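Local coordinates for putative sugar binding protein (Bacteroides vulgatus ATCC 8482, PDB 3KEZ) that probably binds sugars or related nutrients at the bacterial outer membrane as a SusD-family protein, and holds a calcium ion, at residues 40-45 against 331-335; 315-319 against 391-395; 30-36 against 84-88. All blocks are in the same frame, centred on the assembly; numbering follows the deposited sequence.

Contact 1. Residues 40-45 against 331-335. With CA (calcium ion), chain C; EDO (1,2-ethanediol), chain G.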
# COMPACT_ATOMS: atom_id res chain seq x y z
N TYR A 40 -1.54 8.73 -2.82
CA TYR A 40 -2.27 7.55 -2.41
C TYR A 40 -3.68 7.40 -3.00
O TYR A 40 -4.36 6.40 -2.75
CB TYR A 40 -2.29 7.44 -0.87
CG TYR A 40 -0.90 7.15 -0.34
CD1 TYR A 40 -0.31 5.85 -0.48
CD2 TYR A 40 -0.14 8.16 0.24
CE1 TYR A 40 0.98 5.60 0.01
CE2 TYR A 40 1.17 7.90 0.73
CZ TYR A 40 1.71 6.64 0.62
OH TYR A 40 2.99 6.42 1.09
N SER A 41 -4.13 8.34 -3.81
CA SER A 41 -5.37 8.11 -4.54
C SER A 41 -5.09 7.56 -5.94
O SER A 41 -6.01 7.38 -6.71
CB SER A 41 -6.21 9.39 -4.58
OG SER A 41 -6.99 9.56 -3.42
N GLY A 42 -3.83 7.28 -6.26
CA GLY A 42 -3.52 6.72 -7.59
C GLY A 42 -2.18 6.04 -7.69
O GLY A 42 -2.03 4.85 -7.36
N ARG A 43 -1.18 6.80 -8.09
CA ARG A 43 0.11 6.24 -8.52
C ARG A 43 0.78 5.37 -7.50
O ARG A 43 1.35 4.35 -7.89
CB ARG A 43 1.06 7.36 -8.97
CG ARG A 43 0.61 7.95 -10.28
CD ARG A 43 1.56 9.03 -10.77
NE ARG A 43 1.12 9.59 -12.04
CZ ARG A 43 1.64 10.66 -12.62
NH1 ARG A 43 2.62 11.30 -12.04
NH2 ARG A 43 1.15 11.11 -13.77
N LEU A 44 0.69 5.74 -6.20
CA LEU A 44 1.33 4.93 -5.15
C LEU A 44 0.58 3.64 -4.89
O LEU A 44 1.18 2.65 -4.45
CB LEU A 44 1.55 5.73 -3.84
CG LEU A 44 2.49 6.94 -4.02
CD1 LEU A 44 2.53 7.72 -2.73
CD2 LEU A 44 3.92 6.52 -4.42
N VAL A 45 -0.70 3.60 -5.26
CA VAL A 45 -1.46 2.39 -5.11
C VAL A 45 -1.25 1.46 -6.28
O VAL A 45 -0.91 0.31 -6.09
CB VAL A 45 -2.94 2.68 -4.84
CG1 VAL A 45 -3.68 1.37 -4.51
CG2 VAL A 45 -3.05 3.66 -3.64
N ASN A 331 -13.19 6.53 -2.03
CA ASN A 331 -12.16 6.43 -1.01
C ASN A 331 -11.22 5.29 -1.32
O ASN A 331 -11.59 4.37 -2.06
CB ASN A 331 -12.78 6.23 0.39
CG ASN A 331 -13.60 7.47 0.87
OD1 ASN A 331 -13.62 8.50 0.21
ND2 ASN A 331 -14.25 7.35 2.05
N ILE A 332 -10.02 5.37 -0.78
CA ILE A 332 -8.98 4.37 -0.92
C ILE A 332 -8.83 3.56 0.37
O ILE A 332 -8.49 4.11 1.41
CB ILE A 332 -7.62 5.03 -1.25
CG1 ILE A 332 -7.81 6.14 -2.30
CG2 ILE A 332 -6.61 3.92 -1.67
CD1 ILE A 332 -8.23 5.68 -3.74
N PRO A 333 -9.15 2.26 0.34
CA PRO A 333 -9.00 1.41 1.52
C PRO A 333 -7.54 0.96 1.70
O PRO A 333 -7.22 -0.21 1.51
CB PRO A 333 -9.92 0.23 1.20
CG PRO A 333 -9.80 0.07 -0.27
CD PRO A 333 -9.63 1.49 -0.83
N LEU A 334 -6.70 1.91 2.11
CA LEU A 334 -5.26 1.77 1.98
C LEU A 334 -4.65 0.68 2.87
O LEU A 334 -3.76 -0.03 2.46
CB LEU A 334 -4.60 3.12 2.27
CG LEU A 334 -3.22 3.34 1.68
CD1 LEU A 334 -3.26 3.13 0.17
CD2 LEU A 334 -2.82 4.74 2.06
N ILE A 335 -5.15 0.58 4.10
CA ILE A 335 -4.81 -0.48 5.08
C ILE A 335 -6.10 -1.12 5.67
O ILE A 335 -6.97 -0.44 6.22
CB ILE A 335 -3.94 0.06 6.28
CG1 ILE A 335 -2.66 0.74 5.77
CG2 ILE A 335 -3.61 -1.10 7.29
CD1 ILE A 335 -1.85 1.45 6.86
CA CA C . -15.52 9.33 -1.21
C1 EDO G . 3.14 14.99 -14.50
O1 EDO G . 3.53 13.99 -13.55
C2 EDO G . 2.35 14.33 -15.62
O2 EDO G . 2.85 12.99 -15.86
O HOH W 1 -16.77 9.93 0.98

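Contact 2. Residues 315-319 against 391-395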
# COMPACT_ATOMS: atom_id res chain seq x y z
N TYR A 315 -12.79 -5.31 -14.54
CA TYR A 315 -12.21 -4.31 -13.67
C TYR A 315 -12.42 -4.70 -12.21
O TYR A 315 -13.37 -5.40 -11.88
CB TYR A 315 -12.84 -2.94 -13.95
CG TYR A 315 -12.48 -2.47 -15.34
CD1 TYR A 315 -11.33 -1.74 -15.54
CD2 TYR A 315 -13.21 -2.87 -16.46
CE1 TYR A 315 -10.93 -1.38 -16.78
CE2 TYR A 315 -12.82 -2.50 -17.74
CZ TYR A 315 -11.68 -1.74 -17.88
OH TYR A 315 -11.24 -1.33 -19.09
N VAL A 316 -11.51 -4.26 -11.33
CA VAL A 316 -11.66 -4.52 -9.91
C VAL A 316 -12.46 -3.38 -9.31
O VAL A 316 -12.00 -2.26 -9.19
CB VAL A 316 -10.31 -4.67 -9.22
CG1 VAL A 316 -10.48 -4.91 -7.71
CG2 VAL A 316 -9.53 -5.83 -9.89
N ASN A 317 -13.69 -3.68 -8.92
CA ASN A 317 -14.66 -2.68 -8.48
C ASN A 317 -14.59 -2.46 -6.97
O ASN A 317 -15.62 -2.52 -6.26
CB ASN A 317 -16.08 -3.15 -8.89
CG ASN A 317 -17.09 -2.02 -8.87
OD1 ASN A 317 -16.75 -0.90 -9.23
ND2 ASN A 317 -18.33 -2.30 -8.44
N LYS A 318 -13.39 -2.19 -6.47
CA LYS A 318 -13.19 -1.93 -5.03
C LYS A 318 -13.33 -0.46 -4.67
O LYS A 318 -13.54 -0.12 -3.51
CB LYS A 318 -11.82 -2.42 -4.57
CG LYS A 318 -11.68 -3.93 -4.64
CD LYS A 318 -10.29 -4.42 -4.22
CE LYS A 318 -10.31 -5.90 -3.87
NZ LYS A 318 -8.97 -6.43 -3.40
N TYR A 319 -13.15 0.39 -5.66
CA TYR A 319 -13.24 1.83 -5.46
C TYR A 319 -14.67 2.27 -5.78
O TYR A 319 -14.97 2.79 -6.84
CB TYR A 319 -12.20 2.50 -6.33
CG TYR A 319 -10.83 2.01 -5.90
CD1 TYR A 319 -10.20 2.53 -4.77
CD2 TYR A 319 -10.21 0.95 -6.57
CE1 TYR A 319 -8.97 2.03 -4.33
CE2 TYR A 319 -8.97 0.44 -6.12
CZ TYR A 319 -8.36 0.99 -5.03
OH TYR A 319 -7.13 0.49 -4.64
N GLU A 391 -7.08 -11.63 -2.21
CA GLU A 391 -7.62 -10.63 -1.29
C GLU A 391 -7.22 -9.18 -1.62
O GLU A 391 -8.03 -8.28 -1.48
CB GLU A 391 -7.22 -10.96 0.15
CG GLU A 391 -7.90 -10.07 1.14
CD GLU A 391 -9.40 -10.19 1.08
OE1 GLU A 391 -9.90 -11.35 1.09
OE2 GLU A 391 -10.10 -9.15 1.03
N LEU A 392 -5.99 -8.95 -2.07
CA LEU A 392 -5.44 -7.61 -2.16
C LEU A 392 -5.26 -7.08 -3.59
O LEU A 392 -4.62 -6.07 -3.79
CB LEU A 392 -4.13 -7.54 -1.38
CG LEU A 392 -4.22 -7.84 0.14
CD1 LEU A 392 -2.85 -7.58 0.81
CD2 LEU A 392 -5.27 -6.95 0.82
N VAL A 393 -5.82 -7.77 -4.57
CA VAL A 393 -5.83 -7.30 -5.95
C VAL A 393 -6.36 -5.84 -6.05
O VAL A 393 -7.39 -5.47 -5.42
CB VAL A 393 -6.58 -8.29 -6.87
CG1 VAL A 393 -8.06 -8.41 -6.50
CG2 VAL A 393 -6.35 -7.92 -8.33
N ALA A 394 -5.57 -5.01 -6.75
CA ALA A 394 -5.86 -3.56 -7.02
C ALA A 394 -5.61 -2.64 -5.80
O ALA A 394 -5.98 -1.45 -5.83
CB ALA A 394 -7.28 -3.35 -7.61
N GLU A 395 -4.96 -3.19 -4.76
CA GLU A 395 -4.61 -2.43 -3.55
C GLU A 395 -3.09 -2.27 -3.42
O GLU A 395 -2.62 -1.77 -2.41
CB GLU A 395 -5.20 -3.06 -2.28
CG GLU A 395 -6.74 -3.12 -2.24
CD GLU A 395 -7.28 -3.97 -1.12
OE1 GLU A 395 -7.19 -3.56 0.06
OE2 GLU A 395 -7.85 -5.03 -1.41

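Contact 3. Residues 30-36 against 84-88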
# COMPACT_ATOMS: atom_id res chain seq x y z
N ILE A 30 -0.75 17.38 5.24
CA ILE A 30 -0.12 16.10 4.88
C ILE A 30 -1.19 15.15 4.27
O ILE A 30 -1.02 14.65 3.19
CB ILE A 30 0.61 15.45 6.10
CG1 ILE A 30 1.90 16.22 6.43
CG2 ILE A 30 0.90 13.99 5.84
CD1 ILE A 30 2.34 16.14 7.92
N TYR A 31 -2.32 15.00 4.94
CA TYR A 31 -3.37 14.10 4.49
C TYR A 31 -3.89 14.61 3.15
O TYR A 31 -4.13 13.82 2.25
CB TYR A 31 -4.50 13.99 5.53
CG TYR A 31 -4.12 13.10 6.71
CD1 TYR A 31 -3.91 11.72 6.53
CD2 TYR A 31 -4.01 13.62 7.98
CE1 TYR A 31 -3.57 10.89 7.60
CE2 TYR A 31 -3.67 12.78 9.09
CZ TYR A 31 -3.44 11.42 8.87
OH TYR A 31 -3.10 10.61 9.93
N SER A 32 -4.00 15.93 2.97
CA SER A 32 -4.49 16.48 1.70
C SER A 32 -3.52 16.11 0.56
O SER A 32 -3.95 15.71 -0.54
CB SER A 32 -4.71 17.99 1.80
OG SER A 32 -4.93 18.56 0.53
N THR A 33 -2.21 16.21 0.84
CA THR A 33 -1.18 15.76 -0.11
C THR A 33 -1.28 14.27 -0.46
O THR A 33 -1.19 13.88 -1.64
CB THR A 33 0.26 16.10 0.42
OG1 THR A 33 0.34 17.51 0.67
CG2 THR A 33 1.37 15.67 -0.56
N MSE A 34 -1.49 13.44 0.56
CA MSE A 34 -1.64 12.00 0.37
C MSE A 34 -2.83 11.64 -0.48
O MSE A 34 -2.82 10.59 -1.11
CB MSE A 34 -1.80 11.29 1.73
CG MSE A 34 -0.56 11.41 2.60
SE MSE A 34 -0.75 10.73 4.37
CE MSE A 34 -0.66 8.92 3.89
N GLN A 35 -3.89 12.47 -0.43
CA GLN A 35 -5.10 12.30 -1.25
C GLN A 35 -4.93 12.47 -2.76
O GLN A 35 -5.81 12.07 -3.53
CB GLN A 35 -6.23 13.26 -0.80
CG GLN A 35 -6.94 12.76 0.41
CD GLN A 35 -7.59 13.84 1.20
OE1 GLN A 35 -8.06 14.85 0.64
NE2 GLN A 35 -7.65 13.64 2.53
N SER A 36 -3.82 13.07 -3.19
CA SER A 36 -3.61 13.32 -4.63
C SER A 36 -3.61 12.03 -5.42
O SER A 36 -3.13 11.00 -4.93
CB SER A 36 -2.24 14.04 -4.84
OG SER A 36 -1.92 14.17 -6.21
N TYR A 84 6.25 13.87 -4.02
CA TYR A 84 5.15 13.81 -3.09
C TYR A 84 5.56 13.17 -1.75
O TYR A 84 5.27 13.70 -0.68
CB TYR A 84 3.94 13.08 -3.70
CG TYR A 84 3.03 14.00 -4.47
CD1 TYR A 84 3.42 14.51 -5.69
CD2 TYR A 84 1.77 14.38 -3.95
CE1 TYR A 84 2.62 15.38 -6.39
CE2 TYR A 84 0.95 15.28 -4.66
CZ TYR A 84 1.38 15.75 -5.89
OH TYR A 84 0.61 16.63 -6.63
N LEU A 85 6.29 12.06 -1.82
CA LEU A 85 6.73 11.40 -0.59
C LEU A 85 7.72 12.27 0.22
O LEU A 85 7.62 12.34 1.45
CB LEU A 85 7.25 9.99 -0.89
CG LEU A 85 6.10 9.07 -1.31
CD1 LEU A 85 6.57 7.81 -1.96
CD2 LEU A 85 5.11 8.80 -0.16
N TYR A 86 8.64 12.97 -0.45
CA TYR A 86 9.57 13.82 0.25
C TYR A 86 8.87 15.07 0.80
O TYR A 86 9.23 15.58 1.87
CB TYR A 86 10.80 14.18 -0.59
CG TYR A 86 11.88 13.11 -0.43
CD1 TYR A 86 12.47 12.86 0.83
CD2 TYR A 86 12.24 12.29 -1.50
CE1 TYR A 86 13.40 11.86 0.99
CE2 TYR A 86 13.17 11.29 -1.36
CZ TYR A 86 13.74 11.07 -0.12
OH TYR A 86 14.69 10.09 -0.02
N SER A 87 7.87 15.57 0.08
CA SER A 87 7.01 16.63 0.61
C SER A 87 6.34 16.24 1.93
O SER A 87 6.39 16.98 2.93
CB SER A 87 5.94 16.99 -0.41
OG SER A 87 5.11 18.00 0.08
N ILE A 88 5.69 15.08 1.92
CA ILE A 88 5.08 14.50 3.09
C ILE A 88 6.10 14.34 4.26
O ILE A 88 5.87 14.80 5.40
CB ILE A 88 4.43 13.12 2.73
CG1 ILE A 88 3.19 13.33 1.85
CG2 ILE A 88 4.13 12.31 4.00
CD1 ILE A 88 2.79 12.08 1.09
O HOH W 2 2.88 17.44 2.10
O HOH W 3 -2.64 16.60 -6.39

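Contact 1. Residues 40-45 against 331-335
Ser-41 OG has Asn-261 ND2 as its main hydrogen-bond partner and a weak bond to the backbone O of Gln-35, and it lies 3.7 Å from Ile-332 CG1. Ile-332 lays CG1, CG2 and CD1 against Tyr-40 and Ser-41, just before helix 43-50. CG1, beside the backbone N (chi1 -43°), approaches Tyr-40 O to 3.5 Å, and its CG2 branch comes equally near. That carbonyl oxygen is buried against hydrocarbon and has no hydrogen-bonding partner in the model. Leu-334 makes the rest of the contact. With CG anti to the backbone N (chi1 -157°), it reaches toward residues 40-45 and its two methyls take different partners: CD2 meets CD1 of the Tyr-40 ring at 3.7 Å, the two side chains crossing at about a right angle, while CD1 lies 3.9 Å from Val-45 CG2. The same Val-45 methyl also touches Ile-332 CG2.

Ile-332 and Leu-334 come from an irregular strand. Pro-333 is the centre of an inverse gamma turn, closed by a weak Leu-334 N to Ile-332 O bond, and Leu-334 and Ile-335 form a classic beta bulge opposite Phe-257 of the antiparallel partner strand 255-259. In the other segment, Gly-42 is the N-cap of helix 43-50. One face of the Tyr-40 ring carries Leu-44 CD1, 3.6 Å above its centre, and its hydroxyl is hydrogen-bonded to Asp-129 of helix 109-134.

Next to Ile-332, Asn-331 turns away from residues 40-45 and gives OD1 to the calcium ion at 2.5 Å. Asn-261, Gln-322, Glu-325 and Asp-329 bind the same ion, as does a water, and Glu-258 takes a hydrogen bond from Asn-331 ND2, which fixes how the amide is turned.

Contact 2. Residues 315-319 against 391-395
Lys-318 and Tyr-319 supply the polar bonds. The ammonium of Lys-318, at the end of a chain extended beyond CG, makes hydrogen bonds from NZ to three oxygens: Val-393 O at 2.7 Å, in the carbonyl plane and on a lone pair; Glu-391 O at 2.8 Å, from well above that carbonyl's plane; and Glu-395 OE2 at 2.7 Å, a salt bridge made to the anti lone pair of the carboxylate. Glu-395 OE1 is held by Arg-336, tying the carboxylate at both oxygens, and the lysine charge probably offsets the partial negative charge of the carbonyls near the C-terminal end of helix 381-392. Tyr-319 OH donates a short bond of 2.5 Å to Ala-394 O, which lies near the plane of the ring at its edge.

Val-393, Ala-394 and Glu-395 belong to a type II beta turn that starts at Leu-392, with Glu-391 O coming from the helix just before it. In the other segment an inverse gamma turn centred on Asn-317 follows strand 313-316 and leads to Lys-318.

Apolar packing fills the remainder. Ala-394 CB sits 3.6 Å from Val-316 CG1, and Val-316 CG2 reaches Val-393 CG2 at 4.1 Å, with Met-55 of strand 55-57 touching all three residues.

Contact 3. Residues 30-36 against 84-88
Ile-30 opens the contact by laying its CG2 methyl 4.1 Å from CG2 of Ile-88, where the backbones of the two segments also come nearest to each other. One turn further on, Thr-33 points toward helix 80-96. Its CG2 is anti to the backbone N, which sends the methyl into the groove between Tyr-84 and Ile-88, 3.6 Å from Tyr-84 CD2 and 3.8 Å from Ile-88 CG1. OG1, beside the backbone N, bonds to the backbone O of Gly-29 one turn back and is joined through a water to Ser-87 OG. Backbone O of Thr-33 meanwhile lies in the plane of the Tyr-84 ring, at its edge.

Met-34, a selenomethionine in the crystal, offers its CG to Ile-88 CD1 at 3.7 Å, the two side chains crossing at about a right angle. Ile-88 is therefore touched by three residues of the first helix, each through a carbon atom. Beyond the helix, Ser-36 sets its CB 3.4 Å from Tyr-84 CE2, and its OG, hydrogen-bonded to the backbone N of Asp-38, shares a second water with Tyr-84 OH. The two water bridges thus reach helix 80-96 by way of Ser-87 and Tyr-84.

The two helical pieces run antiparallel, at 169° with axes 10.0 Å apart, both in the helical N-terminal part of this SusD-family protein. Helix 109-134 packs against both helices, its Ile-122 touching Ile-88 and its Met-125 touching Met-34, while Phe-257 of strand 255-259 also reaches Met-34.

In the fold
Contact 1 stands between the other two: its centre is about 12 Å from that of contact 3 and about 11 Å from that of contact 2, whereas the centres of contacts 2 and 3 are about 22 Å apart and the two do not touch. Residues 30-36 run almost directly into 40-45, and Tyr-40 N to Met-34 O, 2.8 Å, is a probable hydrogen bond across the intervening turn. On the far side Tyr-319 joins contacts 1 and 2, its OH 3.6 Å from Val-45 CG1. Asn-331 brings contact 1 to the calcium ion itself; the side chain of Tyr-319 is about 9 Å from that ion, and Ser-36 of contact 3 lies about 8 Å, side chain to side chain, from calcium-binding Asn-261.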